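Local coordinates for protein ABC transporter (Caldanaerobius, PDB 4G68) that probably captures xylan-derived sugars outside the cell as the solute-binding component of an ABC transporter, at residues D129-S135 against P358-Y362; I148-Q152 against L346-D350; L117-L123 against G143-I148. One frame throughout, in Å; residues are numbered along the deposited sequence.

Overall arrangement
All three contacts lie on the same side of the chain's centre. Contacts 2 and 3 share strand 144-160 and meet at I148: contact 3 joins the start of the strand to the loop that precedes its hairpin, and contact 2 packs it against helix 332-353. Contact 1 lies beside that strand and packs on it. Both segments of contact 2 fall between those of contact 1 along the chain, while the segments of contacts 1 and 3 alternate. Centres of contacts 1 and 2 are about 9 Å apart, touching through W360, P149 and S347; contact 3 lies 16 to 17 Å from either, with W360 reaching I148. Together they probably help hold one lobe of the solute-binding fold together, joining near and distant parts of the chain.

Contact 1: residues D129-S135 against P358-Y362; sequences DQLLPGS and PAWKY
L131 sets its isobutyl group squarely over one face of the W360 indole. CG stands 3.6 Å from the centroid of the five-membered ring and only 7° off its normal, a CH-pi contact, while CD1 reaches over the six-membered ring and CD2 lies toward NE1. A chi1 of -66°, CG anti to the carbonyl carbon, swings the branch over the indole with CG, not a methyl, central. The indole is also fixed by NE1, hydrogen-bonded to P149 O of strand 144-160. Alongside this contact the backbones meet in a single antiparallel bridge, with L131 and W360 as the non-hydrogen-bonded pair. On one flank L132 N reaches A359 O at 2.9 Å, in the carbonyl plane; on the other K361 N gives an almost straight bond (174°) to Q130 O, also 2.9 Å. So two irregular loops borrow strand-like pairing at the margin of the sheet of this binding-protein lobe. A type II turn from L132 to S135 then bends the first loop away, and S135 OG bonds L132 O from above the carbonyl plane at 2.9 Å. L132 CD1 fits tightly against A359 O, 3.1 Å away. Toward solvent the fit is slacker. The extended K361 chain runs along the backbone of D129 and Q130 until NZ meets D129 O at 2.8 Å, and the D129 carboxylate itself stays apart from that ammonium. A water donates to Q130 O and to K361 O, at 2.8 Å each, bridging the two loops at the edge of the indole.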
# COMPACT_ATOMS: atom_id res chain seq x y z
N ASP C 129 10.58 7.13 20.54
CA ASP C 129 9.66 8.14 21.06
C ASP C 129 9.33 9.17 20.02
O ASP C 129 8.39 9.93 20.17
CB ASP C 129 10.28 8.79 22.29
CG ASP C 129 10.49 7.78 23.40
OD1 ASP C 129 9.65 6.83 23.46
OD2 ASP C 129 11.49 7.91 24.17
N GLN C 130 10.10 9.16 18.94
CA GLN C 130 9.89 10.10 17.85
C GLN C 130 8.95 9.54 16.81
O GLN C 130 8.58 10.25 15.85
CB GLN C 130 11.24 10.41 17.19
CG GLN C 130 12.25 11.06 18.13
CD GLN C 130 13.47 11.49 17.40
OE1 GLN C 130 14.32 10.68 17.09
NE2 GLN C 130 13.57 12.76 17.11
N LEU C 131 8.62 8.25 16.94
CA LEU C 131 7.55 7.66 16.06
C LEU C 131 6.20 7.49 16.79
O LEU C 131 6.14 7.41 18.02
CB LEU C 131 7.97 6.32 15.41
CG LEU C 131 9.12 6.42 14.40
CD1 LEU C 131 10.46 6.25 15.13
CD2 LEU C 131 8.96 5.28 13.44
N LEU C 132 5.11 7.44 16.02
CA LEU C 132 3.79 7.15 16.58
C LEU C 132 3.80 5.79 17.24
O LEU C 132 4.66 4.97 16.92
CB LEU C 132 2.70 7.15 15.48
CG LEU C 132 2.22 8.48 14.94
CD1 LEU C 132 3.07 8.95 13.82
CD2 LEU C 132 0.82 8.33 14.35
N PRO C 133 2.83 5.54 18.17
CA PRO C 133 2.81 4.30 18.97
C PRO C 133 2.56 3.10 18.07
O PRO C 133 1.84 3.24 17.07
CB PRO C 133 1.62 4.51 19.93
CG PRO C 133 1.32 5.96 19.91
CD PRO C 133 1.71 6.44 18.53
N GLY C 134 3.17 1.97 18.41
CA GLY C 134 2.99 0.74 17.62
C GLY C 134 3.73 0.68 16.28
O GLY C 134 3.56 -0.29 15.52
N SER C 135 4.55 1.70 15.97
CA SER C 135 5.24 1.75 14.66
C SER C 135 6.17 0.55 14.37
O SER C 135 6.35 0.15 13.19
CB SER C 135 6.04 3.07 14.50
OG SER C 135 5.18 4.16 14.19
N PRO C 358 2.30 9.23 7.55
CA PRO C 358 3.57 9.29 8.29
C PRO C 358 3.61 8.29 9.44
O PRO C 358 2.59 8.08 10.15
CB PRO C 358 3.57 10.74 8.85
CG PRO C 358 2.12 11.16 8.91
CD PRO C 358 1.54 10.50 7.66
N ALA C 359 4.77 7.65 9.63
CA ALA C 359 4.98 6.82 10.83
C ALA C 359 5.63 7.59 11.95
O ALA C 359 5.51 7.20 13.14
CB ALA C 359 5.80 5.56 10.55
N TRP C 360 6.33 8.66 11.58
CA TRP C 360 7.03 9.48 12.58
C TRP C 360 6.11 10.57 13.00
O TRP C 360 5.19 10.93 12.24
CB TRP C 360 8.26 10.11 11.99
CG TRP C 360 9.36 9.11 11.74
CD1 TRP C 360 9.33 8.00 10.88
CD2 TRP C 360 10.66 9.05 12.42
NE1 TRP C 360 10.52 7.31 10.93
CE2 TRP C 360 11.35 7.86 11.87
CE3 TRP C 360 11.31 9.81 13.42
CZ2 TRP C 360 12.64 7.52 12.27
CZ3 TRP C 360 12.60 9.43 13.81
CH2 TRP C 360 13.26 8.32 13.24
N LYS C 361 6.31 11.09 14.20
CA LYS C 361 5.45 12.18 14.71
C LYS C 361 5.75 13.36 13.81
O LYS C 361 6.79 13.39 13.17
CB LYS C 361 5.73 12.52 16.19
CG LYS C 361 5.49 11.35 17.13
CD LYS C 361 6.11 11.60 18.50
CE LYS C 361 5.46 10.66 19.51
NZ LYS C 361 5.88 10.90 20.92
N TYR C 362 4.82 14.30 13.74
CA TYR C 362 4.85 15.31 12.71
C TYR C 362 4.44 16.68 13.26
O TYR C 362 3.91 17.51 12.53
CB TYR C 362 3.97 14.85 11.52
CG TYR C 362 2.61 14.36 11.94
CD1 TYR C 362 1.55 15.27 12.15
CD2 TYR C 362 2.35 13.00 12.07
CE1 TYR C 362 0.30 14.82 12.50
CE2 TYR C 362 1.08 12.55 12.43
CZ TYR C 362 0.06 13.47 12.64
OH TYR C 362 -1.21 13.05 13.01
O HOH W 1 9.14 12.67 14.60

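Contact 2: residues I148-Q152 against L346-D350; sequences IPFDQ and LSDMD
F150 and S347 bring the two backbones together, their CA atoms 5.1 Å apart, with strand 148-152 and helix 346-350 running almost parallel (5° between directions) and their axes 7.3 Å apart at the closest. The F150 ring does most of the packing. L346 CD1 lies over one face, 4.1 Å from the centroid in a CH-pi contact, and L346 CB touches CD1 of the ring at 3.7 Å. D350 comes to the ring at its edge, where OD2 lies near the ring plane and 3.6 Å from F150 CE1. F150 and D151 both direct their side chains at the helix, an unusual thing for neighbours in a strand; the cause is a classic beta bulge, in which both residues face G321 of strand 317-325. D151 CG stands between its backbone N and carbonyl carbon (chi1 80°), a position that carries the carboxylate up to that of D350. There D151 OD2 and D350 OD2 are just 2.6 Å apart, the carboxylate planes turned 28° from each other. Oxygens this close probably share a proton held by one of the acids, which would make the pair less charged than it looks. D350 OD1 is hydrogen-bonded to T355 OG1. With an alanine here, D151 would probably lose its close acid partner, T355 its acidic mate, and the F150 edge a neighbour. S347 CB presses on F150 O at 3.1 Å, while its OG is hydrogen-bonded to W360 N. Farther out, L346 and M349 lean on V56 of helix 52-66, and strand 148-152 lies between the parallel strands 317-325 and 357-358, which helix 332-353 connects in a beta-alpha-beta crossover.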
# COMPACT_ATOMS: atom_id res chain seq x y z
N ILE C 148 13.69 0.45 10.43
CA ILE C 148 13.22 1.75 10.92
C ILE C 148 11.94 2.04 10.10
O ILE C 148 12.02 2.26 8.90
CB ILE C 148 14.29 2.87 10.67
CG1 ILE C 148 15.64 2.59 11.41
CG2 ILE C 148 13.75 4.25 11.02
CD1 ILE C 148 15.53 2.20 12.88
N PRO C 149 10.75 2.04 10.75
CA PRO C 149 9.52 2.28 10.00
C PRO C 149 9.52 3.72 9.50
O PRO C 149 10.17 4.60 10.13
CB PRO C 149 8.40 2.04 11.05
CG PRO C 149 9.09 1.33 12.17
CD PRO C 149 10.49 1.87 12.17
N PHE C 150 8.83 3.99 8.38
CA PHE C 150 8.68 5.40 7.96
C PHE C 150 7.27 5.79 7.48
O PHE C 150 6.92 6.97 7.54
CB PHE C 150 9.73 5.81 6.94
CG PHE C 150 9.47 5.29 5.54
CD1 PHE C 150 8.71 6.04 4.63
CD2 PHE C 150 10.02 4.07 5.12
CE1 PHE C 150 8.44 5.55 3.34
CE2 PHE C 150 9.79 3.60 3.82
CZ PHE C 150 9.00 4.34 2.94
N ASP C 151 6.49 4.82 7.02
CA ASP C 151 5.10 5.13 6.64
C ASP C 151 4.07 4.01 6.85
O ASP C 151 4.40 2.87 7.16
CB ASP C 151 5.02 5.84 5.26
CG ASP C 151 5.13 4.90 4.02
OD1 ASP C 151 5.00 3.68 4.13
OD2 ASP C 151 5.28 5.45 2.89
N GLN C 152 2.80 4.39 6.78
CA GLN C 152 1.74 3.47 7.03
C GLN C 152 0.80 3.56 5.87
O GLN C 152 0.67 4.61 5.26
CB GLN C 152 0.98 3.71 8.34
CG GLN C 152 1.01 5.09 8.95
CD GLN C 152 0.19 5.18 10.25
OE1 GLN C 152 -0.99 4.79 10.31
NE2 GLN C 152 0.84 5.68 11.32
N LEU C 346 11.50 10.97 4.92
CA LEU C 346 10.51 10.34 4.04
C LEU C 346 9.12 10.42 4.65
O LEU C 346 8.17 10.72 3.92
CB LEU C 346 10.87 8.87 3.76
CG LEU C 346 12.06 8.58 2.81
CD1 LEU C 346 12.22 7.07 2.64
CD2 LEU C 346 11.81 9.18 1.45
N SER C 347 9.02 10.16 5.98
CA SER C 347 7.73 10.23 6.70
C SER C 347 7.11 11.65 6.58
O SER C 347 5.91 11.80 6.28
CB SER C 347 7.93 9.85 8.16
OG SER C 347 6.69 9.91 8.91
N ASP C 348 7.91 12.69 6.85
CA ASP C 348 7.41 14.09 6.73
C ASP C 348 7.08 14.46 5.26
O ASP C 348 6.08 15.14 4.98
CB ASP C 348 8.49 15.07 7.18
CG ASP C 348 8.68 15.12 8.67
OD1 ASP C 348 8.03 14.35 9.43
OD2 ASP C 348 9.49 16.02 9.08
N MET C 349 7.93 14.02 4.33
CA MET C 349 7.68 14.23 2.91
C MET C 349 6.30 13.61 2.57
O MET C 349 5.47 14.28 1.98
CB MET C 349 8.77 13.53 2.06
CG MET C 349 8.53 13.62 0.55
SD MET C 349 9.52 12.49 -0.45
CE MET C 349 8.61 10.94 -0.29
N ASP C 350 6.08 12.35 2.96
CA ASP C 350 4.85 11.56 2.65
C ASP C 350 3.62 12.32 3.10
O ASP C 350 2.64 12.49 2.34
CB ASP C 350 4.86 10.22 3.44
CG ASP C 350 5.57 9.09 2.74
OD1 ASP C 350 5.96 9.25 1.54
OD2 ASP C 350 5.74 8.00 3.40

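Contact 3: residues L117-L123 against G143-I148; sequences LQLDSYL and GKIYGI
L119 and I145 are joined where the 117-123 loop passes the first residues of a beta-hairpin's second arm, the hairpin being strand 140-141 and strand 144-160 with G143 in its turn. Two hydrogen bonds across the contact converge on I145. L119 N gives a nearly straight one (172°) to I145 O at 2.8 Å; I145 N returns another, also 2.8 Å, to D120 OD2 on the syn lone pair. That carboxylate oxygen has a second donor in its own loop: Q118 NE2 meets it at 3.1 Å from above the carboxylate plane, so D120 is gripped from two directions. D120 begins the 3-10 segment 120-121, and its side chain crosses that of I145 at about a right angle, OD1 near I145 CG1. The apolar contacts join L119, L123, I145 and I148. L119 CD1 abuts I148 CD1 at 3.5 Å, with the two side chains crossing near a right angle, and L123 divides its methyls, CD1 against I145 CG2 at 3.6 Å and CD2 toward I148 CD1. V336 of helix 332-353 also touches L119. On the outer side Q118, its CG anti to the backbone N (chi1 -169°), lays its extended chain obliquely over the methylenes of K144; the bent lysine leads NZ away to a hydrogen bond with N142 O. The Y146 ring closes that flank, CE1 resting 3.8 Å from Q118 CA.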
# COMPACT_ATOMS: atom_id res chain seq x y z
N LEU C 117 20.52 -6.46 9.40
CA LEU C 117 21.12 -5.97 10.67
C LEU C 117 20.06 -5.74 11.73
O LEU C 117 19.12 -4.98 11.48
CB LEU C 117 21.92 -4.66 10.46
CG LEU C 117 22.67 -4.20 11.74
CD1 LEU C 117 23.66 -5.27 12.20
CD2 LEU C 117 23.40 -2.86 11.60
N GLN C 118 20.20 -6.40 12.88
CA GLN C 118 19.36 -6.16 14.07
C GLN C 118 19.63 -4.77 14.66
O GLN C 118 20.80 -4.35 14.83
CB GLN C 118 19.63 -7.21 15.13
CG GLN C 118 18.63 -7.22 16.28
CD GLN C 118 19.16 -7.96 17.49
OE1 GLN C 118 19.97 -8.91 17.34
NE2 GLN C 118 18.74 -7.54 18.69
N LEU C 119 18.57 -4.05 14.97
CA LEU C 119 18.72 -2.65 15.30
C LEU C 119 18.46 -2.29 16.77
O LEU C 119 18.62 -1.11 17.12
CB LEU C 119 17.84 -1.78 14.39
CG LEU C 119 18.01 -1.85 12.87
CD1 LEU C 119 17.09 -0.86 12.14
CD2 LEU C 119 19.47 -1.64 12.45
N ASP C 120 18.14 -3.27 17.64
CA ASP C 120 17.74 -2.92 19.02
C ASP C 120 18.83 -2.17 19.77
O ASP C 120 18.53 -1.32 20.65
CB ASP C 120 17.33 -4.14 19.83
CG ASP C 120 16.17 -4.83 19.22
OD1 ASP C 120 15.00 -4.58 19.65
OD2 ASP C 120 16.45 -5.53 18.22
N SER C 121 20.09 -2.46 19.43
CA SER C 121 21.22 -1.77 20.09
C SER C 121 21.30 -0.29 19.69
O SER C 121 21.97 0.49 20.39
CB SER C 121 22.58 -2.45 19.83
OG SER C 121 22.92 -2.39 18.45
N TYR C 122 20.69 0.06 18.56
CA TYR C 122 20.68 1.46 18.09
C TYR C 122 19.37 2.19 18.39
O TYR C 122 19.17 3.31 17.93
CB TYR C 122 20.96 1.61 16.62
CG TYR C 122 22.22 0.98 16.07
CD1 TYR C 122 23.42 1.76 15.92
CD2 TYR C 122 22.21 -0.34 15.62
CE1 TYR C 122 24.55 1.21 15.38
CE2 TYR C 122 23.35 -0.92 15.07
CZ TYR C 122 24.51 -0.16 14.96
OH TYR C 122 25.59 -0.74 14.40
N LEU C 123 18.50 1.58 19.21
CA LEU C 123 17.19 2.16 19.48
C LEU C 123 16.95 2.49 20.95
O LEU C 123 15.81 2.64 21.40
CB LEU C 123 16.06 1.25 18.92
CG LEU C 123 16.14 0.96 17.42
CD1 LEU C 123 15.01 0.03 16.99
CD2 LEU C 123 16.12 2.27 16.66
N GLY C 143 11.02 -10.98 18.49
CA GLY C 143 11.27 -10.11 19.67
C GLY C 143 12.36 -9.06 19.45
O GLY C 143 12.73 -8.34 20.37
N LYS C 144 12.88 -8.98 18.22
CA LYS C 144 14.00 -8.12 17.89
C LYS C 144 13.59 -7.21 16.75
O LYS C 144 12.72 -7.58 15.96
CB LYS C 144 15.20 -8.97 17.49
CG LYS C 144 15.73 -9.83 18.64
CD LYS C 144 16.78 -10.85 18.20
CE LYS C 144 16.16 -11.99 17.39
NZ LYS C 144 15.45 -13.00 18.23
N ILE C 145 14.22 -6.03 16.67
CA ILE C 145 13.84 -5.06 15.67
C ILE C 145 14.83 -5.15 14.51
O ILE C 145 16.06 -5.15 14.73
CB ILE C 145 13.93 -3.62 16.19
CG1 ILE C 145 13.13 -3.42 17.48
CG2 ILE C 145 13.59 -2.62 15.06
CD1 ILE C 145 11.69 -3.16 17.29
N TYR C 146 14.29 -5.17 13.28
CA TYR C 146 15.11 -5.24 12.05
C TYR C 146 14.94 -4.10 11.00
O TYR C 146 15.47 -4.22 9.88
CB TYR C 146 14.86 -6.58 11.32
CG TYR C 146 15.47 -7.74 12.07
CD1 TYR C 146 16.81 -8.07 11.89
CD2 TYR C 146 14.72 -8.44 13.01
CE1 TYR C 146 17.38 -9.11 12.59
CE2 TYR C 146 15.27 -9.49 13.71
CZ TYR C 146 16.59 -9.83 13.50
OH TYR C 146 17.17 -10.88 14.19
N GLY C 147 14.25 -3.02 11.36
CA GLY C 147 14.01 -1.95 10.40
C GLY C 147 13.56 -0.68 11.12
O GLY C 147 13.14 -0.74 12.27
N ILE C 148 13.69 0.45 10.43
CA ILE C 148 13.22 1.75 10.92
C ILE C 148 11.94 2.04 10.10
O ILE C 148 12.02 2.26 8.90
CB ILE C 148 14.29 2.87 10.67
CG1 ILE C 148 15.64 2.59 11.41
CG2 ILE C 148 13.75 4.25 11.02
CD1 ILE C 148 15.53 2.20 12.88